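Local coordinates for protein oligogalacturonate lyase (PDB 3PE7) that probably cleaves short pectin-derived oligogalacturonates in the cytoplasm by beta-elimination, using a manganese site on a seven-bladed beta-propeller, at residues A[284-289]-A[340-345]; A[349-354]-A[373-378]; A[34-37]-A[41-44]. All coordinates share one frame; numbering follows the deposited sequence.

Interaction 1. Residues A[284-289]-A[340-345]. With MN (manganese (II) ion), chain B.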
loop_
_atom_site.group_PDB
_atom_site.type_symbol
_atom_site.label_atom_id
_atom_site.label_comp_id
_atom_site.label_asym_id
_atom_site.label_seq_id
_atom_site.Cartn_x
_atom_site.Cartn_y
_atom_site.Cartn_z
ATOM N N ALA A 284 -16.746 -6.180 -6.343
ATOM C CA ALA A 284 -16.167 -4.839 -6.231
ATOM C C ALA A 284 -15.398 -4.728 -4.920
ATOM O O ALA A 284 -15.989 -4.838 -3.843
ATOM C CB ALA A 284 -17.262 -3.787 -6.281
ATOM N N CYS A 285 -14.087 -4.520 -5.036
ATOM C CA CYS A 285 -13.212 -4.336 -3.884
ATOM C C CYS A 285 -12.458 -3.013 -3.988
ATOM O O CYS A 285 -12.316 -2.458 -5.077
ATOM C CB CYS A 285 -12.213 -5.498 -3.801
ATOM S SG CYS A 285 -12.944 -7.088 -3.362
ATOM N N SER A 286 -11.968 -2.517 -2.858
ATOM C CA SER A 286 -11.333 -1.203 -2.813
ATOM C C SER A 286 -9.837 -1.269 -3.077
ATOM O O SER A 286 -9.232 -0.267 -3.404
ATOM C CB SER A 286 -11.623 -0.537 -1.465
ATOM O OG SER A 286 -12.999 -0.137 -1.425
ATOM N N HIS A 287 -9.274 -2.459 -2.900
ATOM C CA HIS A 287 -7.844 -2.725 -3.086
ATOM C C HIS A 287 -7.680 -4.167 -3.551
ATOM O O HIS A 287 -8.615 -4.977 -3.453
ATOM C CB HIS A 287 -7.082 -2.518 -1.778
ATOM C CG HIS A 287 -7.365 -1.205 -1.128
ATOM N ND1 HIS A 287 -8.379 -1.038 -0.205
ATOM C CD2 HIS A 287 -6.796 0.009 -1.293
ATOM C CE1 HIS A 287 -8.405 0.228 0.182
ATOM N NE2 HIS A 287 -7.454 0.882 -0.461
ATOM N N LEU A 288 -6.502 -4.460 -4.103
ATOM C CA LEU A 288 -6.138 -5.826 -4.468
ATOM C C LEU A 288 -4.661 -6.061 -4.157
ATOM O O LEU A 288 -3.816 -5.171 -4.352
ATOM C CB LEU A 288 -6.418 -6.060 -5.957
ATOM C CG LEU A 288 -6.342 -7.495 -6.492
ATOM C CD1 LEU A 288 -7.349 -8.430 -5.772
ATOM C CD2 LEU A 288 -6.594 -7.481 -7.995
ATOM N N MET A 289 -4.350 -7.251 -3.659
ATOM C CA MET A 289 -2.967 -7.610 -3.359
ATOM C C MET A 289 -2.779 -9.114 -3.542
ATOM O O MET A 289 -3.746 -9.880 -3.451
ATOM C CB MET A 289 -2.623 -7.183 -1.915
ATOM C CG MET A 289 -1.160 -7.322 -1.508
ATOM S SD MET A 289 0.010 -6.762 -2.771
ATOM C CE MET A 289 1.555 -7.251 -2.001
ATOM N N THR A 340 -15.326 -2.836 8.175
ATOM C CA THR A 340 -14.907 -1.440 8.351
ATOM C C THR A 340 -16.036 -0.476 8.006
ATOM O O THR A 340 -16.893 -0.792 7.175
ATOM C CB THR A 340 -13.596 -1.091 7.598
ATOM O OG1 THR A 340 -13.009 0.041 8.233
ATOM C CG2 THR A 340 -13.845 -0.752 6.134
ATOM N N SER A 341 -16.025 0.684 8.653
ATOM C CA SER A 341 -17.031 1.732 8.423
ATOM C C SER A 341 -16.645 2.638 7.263
ATOM O O SER A 341 -17.498 3.369 6.730
ATOM C CB SER A 341 -17.200 2.598 9.682
ATOM O OG SER A 341 -16.094 3.485 9.810
ATOM N N TRP A 342 -15.352 2.605 6.912
ATOM C CA TRP A 342 -14.746 3.517 5.933
ATOM C C TRP A 342 -14.697 4.982 6.379
ATOM O O TRP A 342 -14.374 5.876 5.571
ATOM C CB TRP A 342 -15.444 3.394 4.572
ATOM C CG TRP A 342 -15.443 1.992 4.026
ATOM C CD1 TRP A 342 -16.466 1.079 4.102
ATOM C CD2 TRP A 342 -14.386 1.351 3.294
ATOM N NE1 TRP A 342 -16.112 -0.090 3.480
ATOM C CE2 TRP A 342 -14.843 0.051 2.963
ATOM C CE3 TRP A 342 -13.097 1.741 2.897
ATOM C CZ2 TRP A 342 -14.051 -0.868 2.265
ATOM C CZ3 TRP A 342 -12.311 0.820 2.190
ATOM C CH2 TRP A 342 -12.793 -0.465 1.892
ATOM N N LYS A 343 -14.983 5.231 7.662
ATOM C CA LYS A 343 -15.068 6.607 8.160
ATOM C C LYS A 343 -13.681 7.216 8.245
ATOM O O LYS A 343 -12.662 6.510 8.334
ATOM C CB LYS A 343 -15.737 6.654 9.548
ATOM C CG LYS A 343 -17.255 6.488 9.486
ATOM C CD LYS A 343 -17.866 6.300 10.872
ATOM C CE LYS A 343 -19.375 6.112 10.762
ATOM N NZ LYS A 343 -20.039 5.921 12.094
ATOM N N VAL A 344 -13.645 8.546 8.232
ATOM C CA VAL A 344 -12.413 9.283 8.433
ATOM C C VAL A 344 -12.109 9.387 9.931
ATOM O O VAL A 344 -13.000 9.703 10.737
ATOM C CB VAL A 344 -12.543 10.689 7.803
ATOM C CG1 VAL A 344 -11.328 11.573 8.138
ATOM C CG2 VAL A 344 -12.753 10.562 6.292
ATOM N N PHE A 345 -10.876 9.086 10.329
ATOM C CA PHE A 345 -10.449 9.426 11.684
ATOM C C PHE A 345 -9.316 10.441 11.589
ATOM O O PHE A 345 -8.360 10.241 10.836
ATOM C CB PHE A 345 -9.946 8.195 12.465
ATOM C CG PHE A 345 -11.034 7.295 12.977
ATOM C CD1 PHE A 345 -11.334 7.246 14.352
ATOM C CD2 PHE A 345 -11.741 6.475 12.105
ATOM C CE1 PHE A 345 -12.325 6.398 14.834
ATOM C CE2 PHE A 345 -12.740 5.606 12.589
ATOM C CZ PHE A 345 -13.031 5.576 13.940
HETATM MN MN MN B . -6.619 2.606 0.488
#
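Ser286 and His287 meet the far end of the Trp342 indole, and this small contact of 89 Å² lies beside the manganese site. The packing contacts come first. Ser286 lays its CB and OG against the six-membered ring, with OG 3.3 Å from Trp342 CH2, and the hydroxyl reaches the ring obliquely. The His287 and Trp342 rings meet at their edges, His287 CE1 lying 4.4 Å from Trp342 CZ3. On one face of the indole, the methyl CG2 of Thr340 sits 3.4 Å above the plane and over its centre, so the ring is backed by its own segment while its tip reaches across.

No hydrogen bond crosses between the segments; Ser286 OG is hydrogen-bonded to Ser302 OG. The backbone of 340-345 is bent by an ST turn, in which Lys343 N donates to Ser341 OG over 3.0 Å at 155°.

Metal binding is the work of His287, which holds the manganese through NE2 at 2.1 Å. Its CG stands beside the backbone N (chi1 -51°), which sets the ring beside the metal, and ND1 on the other side of the ring is hydrogen-bonded to Asp300 OD1. This second-shell carboxylate fixes the ring's rotation and would probably make the imidazole a more electron-rich ligand. Gln350, His353 and His355 are the other protein ligands.

The chain turns a corner at Ser286, between strand 276-285 of one propeller blade and strand 287-290, which begins the next. Trp342, from the loop after strand 331-337, packs on Asp300 of strand 296-301 and edge-to-face with His353.

Interaction 2. Residues A[349-354]-A[373-378]. With MN (manganese (II) ion), chain B; ACT (acetate ion), chain E.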
loop_
_atom_site.group_PDB
_atom_site.type_symbol
_atom_site.label_atom_id
_atom_site.label_comp_id
_atom_site.label_asym_id
_atom_site.label_seq_id
_atom_site.Cartn_x
_atom_site.Cartn_y
_atom_site.Cartn_z
ATOM N N ARG A 349 -8.071 9.782 5.356
ATOM C CA ARG A 349 -9.021 9.063 4.517
ATOM C C ARG A 349 -8.568 7.646 4.189
ATOM O O ARG A 349 -9.267 6.953 3.453
ATOM C CB ARG A 349 -9.260 9.812 3.193
ATOM C CG ARG A 349 -9.480 11.325 3.303
ATOM C CD ARG A 349 -10.617 11.646 4.197
ATOM N NE ARG A 349 -10.984 13.062 4.189
ATOM C CZ ARG A 349 -12.114 13.540 3.677
ATOM N NH1 ARG A 349 -13.001 12.721 3.114
ATOM N NH2 ARG A 349 -12.363 14.845 3.740
ATOM N N GLN A 350 -7.419 7.219 4.710
ATOM C CA GLN A 350 -6.934 5.852 4.465
ATOM C C GLN A 350 -6.991 4.985 5.705
ATOM O O GLN A 350 -6.891 3.758 5.614
ATOM C CB GLN A 350 -5.478 5.870 3.945
ATOM C CG GLN A 350 -5.301 6.414 2.515
ATOM C CD GLN A 350 -5.921 5.535 1.455
ATOM O OE1 GLN A 350 -5.745 4.298 1.456
ATOM N NE2 GLN A 350 -6.649 6.161 0.517
ATOM N N VAL A 351 -7.140 5.621 6.868
ATOM C CA VAL A 351 -6.925 4.912 8.137
ATOM C C VAL A 351 -7.878 3.709 8.357
ATOM O O VAL A 351 -7.469 2.693 8.923
ATOM C CB VAL A 351 -6.921 5.894 9.316
ATOM C CG1 VAL A 351 -8.324 6.441 9.605
ATOM C CG2 VAL A 351 -6.323 5.254 10.553
ATOM N N THR A 352 -9.122 3.812 7.874
ATOM C CA THR A 352 -10.062 2.699 8.022
ATOM C C THR A 352 -10.063 1.750 6.830
ATOM O O THR A 352 -10.853 0.812 6.813
ATOM C CB THR A 352 -11.516 3.189 8.255
ATOM O OG1 THR A 352 -11.843 4.186 7.285
ATOM C CG2 THR A 352 -11.666 3.782 9.675
ATOM N N HIS A 353 -9.180 1.980 5.844
ATOM C CA HIS A 353 -9.057 1.037 4.716
ATOM C C HIS A 353 -8.495 -0.302 5.203
ATOM O O HIS A 353 -7.463 -0.326 5.855
ATOM C CB HIS A 353 -8.169 1.622 3.620
ATOM C CG HIS A 353 -8.831 2.702 2.830
ATOM N ND1 HIS A 353 -8.395 3.084 1.577
ATOM C CD2 HIS A 353 -9.908 3.477 3.111
ATOM C CE1 HIS A 353 -9.181 4.044 1.121
ATOM N NE2 HIS A 353 -10.110 4.295 2.028
ATOM N N PRO A 354 -9.178 -1.419 4.890
ATOM C CA PRO A 354 -8.635 -2.701 5.373
ATOM C C PRO A 354 -7.235 -3.011 4.835
ATOM O O PRO A 354 -6.395 -3.513 5.584
ATOM C CB PRO A 354 -9.666 -3.730 4.893
ATOM C CG PRO A 354 -10.987 -2.918 4.852
ATOM C CD PRO A 354 -10.561 -1.550 4.376
ATOM N N GLY A 373 -14.518 -0.096 17.426
ATOM C CA GLY A 373 -14.369 1.242 17.993
ATOM C C GLY A 373 -13.477 2.101 17.122
ATOM O O GLY A 373 -13.916 2.659 16.121
ATOM N N LYS A 374 -12.209 2.185 17.487
ATOM C CA LYS A 374 -11.249 2.897 16.656
ATOM C C LYS A 374 -10.586 1.871 15.734
ATOM O O LYS A 374 -10.709 0.667 15.970
ATOM C CB LYS A 374 -10.228 3.611 17.538
ATOM C CG LYS A 374 -10.864 4.711 18.410
ATOM C CD LYS A 374 -9.855 5.232 19.399
ATOM C CE LYS A 374 -10.437 6.324 20.272
ATOM N NZ LYS A 374 -9.398 6.722 21.271
ATOM N N PRO A 375 -9.870 2.344 14.703
ATOM C CA PRO A 375 -9.074 1.437 13.871
ATOM C C PRO A 375 -8.176 0.501 14.698
ATOM O O PRO A 375 -7.535 0.929 15.667
ATOM C CB PRO A 375 -8.218 2.389 13.045
ATOM C CG PRO A 375 -9.100 3.614 12.908
ATOM C CD PRO A 375 -9.755 3.747 14.253
ATOM N N ALA A 376 -8.157 -0.772 14.312
ATOM C CA ALA A 376 -7.330 -1.784 14.973
ATOM C C ALA A 376 -6.812 -2.755 13.913
ATOM O O ALA A 376 -7.317 -2.785 12.783
ATOM C CB ALA A 376 -8.155 -2.542 16.071
ATOM N N LEU A 377 -5.813 -3.542 14.286
ATOM C CA LEU A 377 -5.237 -4.557 13.407
ATOM C C LEU A 377 -5.810 -5.938 13.711
ATOM O O LEU A 377 -6.002 -6.315 14.870
ATOM C CB LEU A 377 -3.703 -4.590 13.536
ATOM C CG LEU A 377 -2.971 -3.491 12.735
ATOM C CD1 LEU A 377 -2.993 -2.168 13.489
ATOM C CD2 LEU A 377 -1.557 -3.919 12.409
ATOM N N TYR A 378 -6.075 -6.685 12.643
ATOM C CA TYR A 378 -6.654 -8.036 12.716
ATOM C C TYR A 378 -5.903 -8.992 11.814
ATOM O O TYR A 378 -5.435 -8.613 10.728
ATOM C CB TYR A 378 -8.119 -8.032 12.248
ATOM C CG TYR A 378 -8.992 -7.137 13.065
ATOM C CD1 TYR A 378 -9.013 -5.752 12.830
ATOM C CD2 TYR A 378 -9.772 -7.653 14.106
ATOM C CE1 TYR A 378 -9.800 -4.900 13.609
ATOM C CE2 TYR A 378 -10.565 -6.805 14.899
ATOM C CZ TYR A 378 -10.565 -5.429 14.620
ATOM O OH TYR A 378 -11.331 -4.594 15.377
HETATM MN MN MN B . -6.619 2.606 0.488
HETATM C C ACT E . -5.926 3.502 -1.740
HETATM O O ACT E . -7.109 3.787 -1.332
HETATM O OXT ACT E . -5.184 2.716 -1.036
HETATM C CH3 ACT E . -5.408 4.091 -3.009
#
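Pro375 rests its ring carbon CG against two side chains of the 349-354 loop, 4.0 Å from Val351 CG2 and 4.1 Å from Thr352 CG2. The valine and proline cross at about a right angle. Val351 CG2 lies anti to the backbone N (chi1 72° for CG1), which sets that methyl against the proline. Thr352 spends its methyl here, while its OG1 is hydrogen-bonded to Lys343 O.

Val351 and Thr352 are the central residues of a type I beta turn, closed by His353 N donating to Gln350 O over 2.9 Å. In this beta-propeller the turn belongs to the loop leading into strand 357-358, and Pro375 stands just before strand 376-381.

The first and last residues of the turn bind the manganese ion: Gln350 OE1 and His353 ND1 each hold it at 2.1 Å. An acetate, probably from the crystallisation liquor, adds both its oxygens, and Gln350 NE2 donates to acetate O at 3.0 Å and 147°, so one amide grips metal and anion together. Gln350 CA lies over one face of the His353 ring, and acetate O at its edge. Asp348 OD1 accepts from Gln350 N, while Thr340 OG1 is hydrogen-bonded to Thr352 O.

Interaction 3. Residues A[34-37]-A[41-44]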
loop_
_atom_site.group_PDB
_atom_site.type_symbol
_atom_site.label_atom_id
_atom_site.label_comp_id
_atom_site.label_asym_id
_atom_site.label_seq_id
_atom_site.Cartn_x
_atom_site.Cartn_y
_atom_site.Cartn_z
ATOM N N HIS A 34 -3.265 1.200 12.973
ATOM C CA HIS A 34 -3.571 0.762 11.618
ATOM C C HIS A 34 -2.359 0.132 10.969
ATOM O O HIS A 34 -1.218 0.425 11.325
ATOM C CB HIS A 34 -4.032 1.950 10.752
ATOM C CG HIS A 34 -2.948 2.954 10.527
ATOM N ND1 HIS A 34 -2.041 2.845 9.493
ATOM C CD2 HIS A 34 -2.568 4.033 11.255
ATOM C CE1 HIS A 34 -1.184 3.855 9.562
ATOM N NE2 HIS A 34 -1.474 4.580 10.629
ATOM N N ARG A 35 -2.613 -0.744 10.002
ATOM C CA ARG A 35 -1.513 -1.323 9.235
ATOM C C ARG A 35 -1.000 -0.340 8.182
ATOM O O ARG A 35 -1.671 0.648 7.873
ATOM C CB ARG A 35 -1.998 -2.623 8.599
ATOM C CG ARG A 35 -2.891 -2.339 7.426
ATOM C CD ARG A 35 -1.974 -2.417 6.190
ATOM N NE ARG A 35 -2.059 -3.775 5.824
ATOM C CZ ARG A 35 -1.176 -4.583 5.255
ATOM N NH1 ARG A 35 0.072 -4.249 4.881
ATOM N NH2 ARG A 35 -1.621 -5.809 5.081
ATOM N N ASN A 36 0.178 -0.603 7.604
ATOM C CA ASN A 36 0.733 0.255 6.554
ATOM C C ASN A 36 0.100 -0.030 5.183
ATOM O O ASN A 36 -0.788 -0.889 5.075
ATOM C CB ASN A 36 2.276 0.141 6.514
ATOM C CG ASN A 36 2.779 -1.187 5.917
ATOM O OD1 ASN A 36 3.952 -1.291 5.524
ATOM N ND2 ASN A 36 1.927 -2.190 5.871
ATOM N N TYR A 37 0.536 0.666 4.140
ATOM C CA TYR A 37 0.033 0.360 2.808
ATOM C C TYR A 37 0.402 -1.085 2.415
ATOM O O TYR A 37 1.501 -1.570 2.732
ATOM C CB TYR A 37 0.547 1.370 1.776
ATOM C CG TYR A 37 -0.104 2.734 1.856
ATOM C CD1 TYR A 37 -1.460 2.877 2.170
ATOM C CD2 TYR A 37 0.624 3.882 1.549
ATOM C CE1 TYR A 37 -2.065 4.159 2.205
ATOM C CE2 TYR A 37 0.040 5.142 1.576
ATOM C CZ TYR A 37 -1.295 5.277 1.902
ATOM O OH TYR A 37 -1.857 6.541 1.932
ATOM N N LYS A 41 6.555 -3.588 2.660
ATOM C CA LYS A 41 6.906 -4.636 3.631
ATOM C C LYS A 41 6.660 -4.215 5.078
ATOM O O LYS A 41 7.191 -3.184 5.526
ATOM C CB LYS A 41 8.372 -5.083 3.456
ATOM C CG LYS A 41 8.801 -6.127 4.480
ATOM C CD LYS A 41 10.257 -6.540 4.244
ATOM C CE LYS A 41 10.763 -7.369 5.420
ATOM N NZ LYS A 41 12.203 -7.776 5.219
ATOM N N CYS A 42 5.837 -5.000 5.799
ATOM C CA CYS A 42 5.593 -4.771 7.229
ATOM C C CYS A 42 5.895 -5.948 8.158
ATOM O O CYS A 42 6.057 -5.745 9.338
ATOM C CB CYS A 42 4.148 -4.290 7.504
ATOM S SG CYS A 42 2.844 -5.418 6.911
ATOM N N PHE A 43 5.933 -7.170 7.620
ATOM C CA PHE A 43 6.346 -8.325 8.396
ATOM C C PHE A 43 7.829 -8.578 8.199
ATOM O O PHE A 43 8.317 -8.448 7.096
ATOM C CB PHE A 43 5.600 -9.586 7.956
ATOM C CG PHE A 43 4.180 -9.626 8.386
ATOM C CD1 PHE A 43 3.837 -10.060 9.666
ATOM C CD2 PHE A 43 3.174 -9.262 7.487
ATOM C CE1 PHE A 43 2.478 -10.127 10.053
ATOM C CE2 PHE A 43 1.834 -9.292 7.873
ATOM C CZ PHE A 43 1.489 -9.737 9.147
ATOM N N THR A 44 8.533 -8.963 9.261
ATOM C CA THR A 44 9.911 -9.451 9.095
ATOM C C THR A 44 9.861 -10.777 8.313
ATOM O O THR A 44 8.819 -11.411 8.232
ATOM C CB THR A 44 10.659 -9.610 10.435
ATOM O OG1 THR A 44 9.904 -10.410 11.354
ATOM C CG2 THR A 44 10.905 -8.245 11.052
#
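Within one blade of the beta-propeller, Asn36 and Arg35 reach Cys42 across a tight bend in the loop that joins strands 33-34 and 49-54. Three residues separate the two segments, neither is regular at this point, and they bury 135 Å² between them.

Packing is the main kind of contact. The side-chain amide of Asn36 lies against CB of Cys42, with Asn36 CG 3.7 Å from that carbon. Cys42 turns its sulfur to the position between the backbone N and the carbonyl carbon (chi1 58°), where SG is 3.6 Å from Arg35 NH1 and approaches the guanidinium obliquely. Cys42 also packs on Leu50, Leu51 and Leu366, placing it in an apolar layer between two sheets.

Polar bonds fix the arginine from outside. Its aliphatic chain is bent at chi2 and chi3, which doubles it back so that NH1 comes near Cys42 SG. NH2 is hydrogen-bonded to Ser357 OG and to Leu366 O, while the backbone N is hydrogen-bonded to Thr368 OG1. The Arg35 side chain comes to about 4 Å from that of His355, a manganese ligand, and lies about 9 Å from the metal itself. On the other segment Lys41 leads its chain away to a salt bridge with Asp92.

Within 34-37, His34 NE2 is hydrogen-bonded to Thr83 OG1, and on the other side of the ring His34 ND1 donates to Arg35 O over 2.8 Å at 164°, the donor standing above the carbonyl plane but the oxygen lying in the plane of the imidazole.

Along the chain the order is interaction 3, then 1, then 2. Interactions 1 and 2 have centres 9 Å apart and share the long loop between strands 331-337 and 357-358, and both touch the manganese: His287 comes from one blade, while Gln350 and His353 come from the loop passing to the blade that holds strand 376-381. Interaction 3 lies in the blade containing strands 33-34 and 49-54, its centre 13 Å from that of interaction 2, which it meets where Leu377 packs on His34 and Gln350 on Tyr37. Its centre is 16 Å from that of interaction 1, without touching. Interactions 1 and 2 supply three manganese ligands; interaction 3 packs alongside from the adjoining blade.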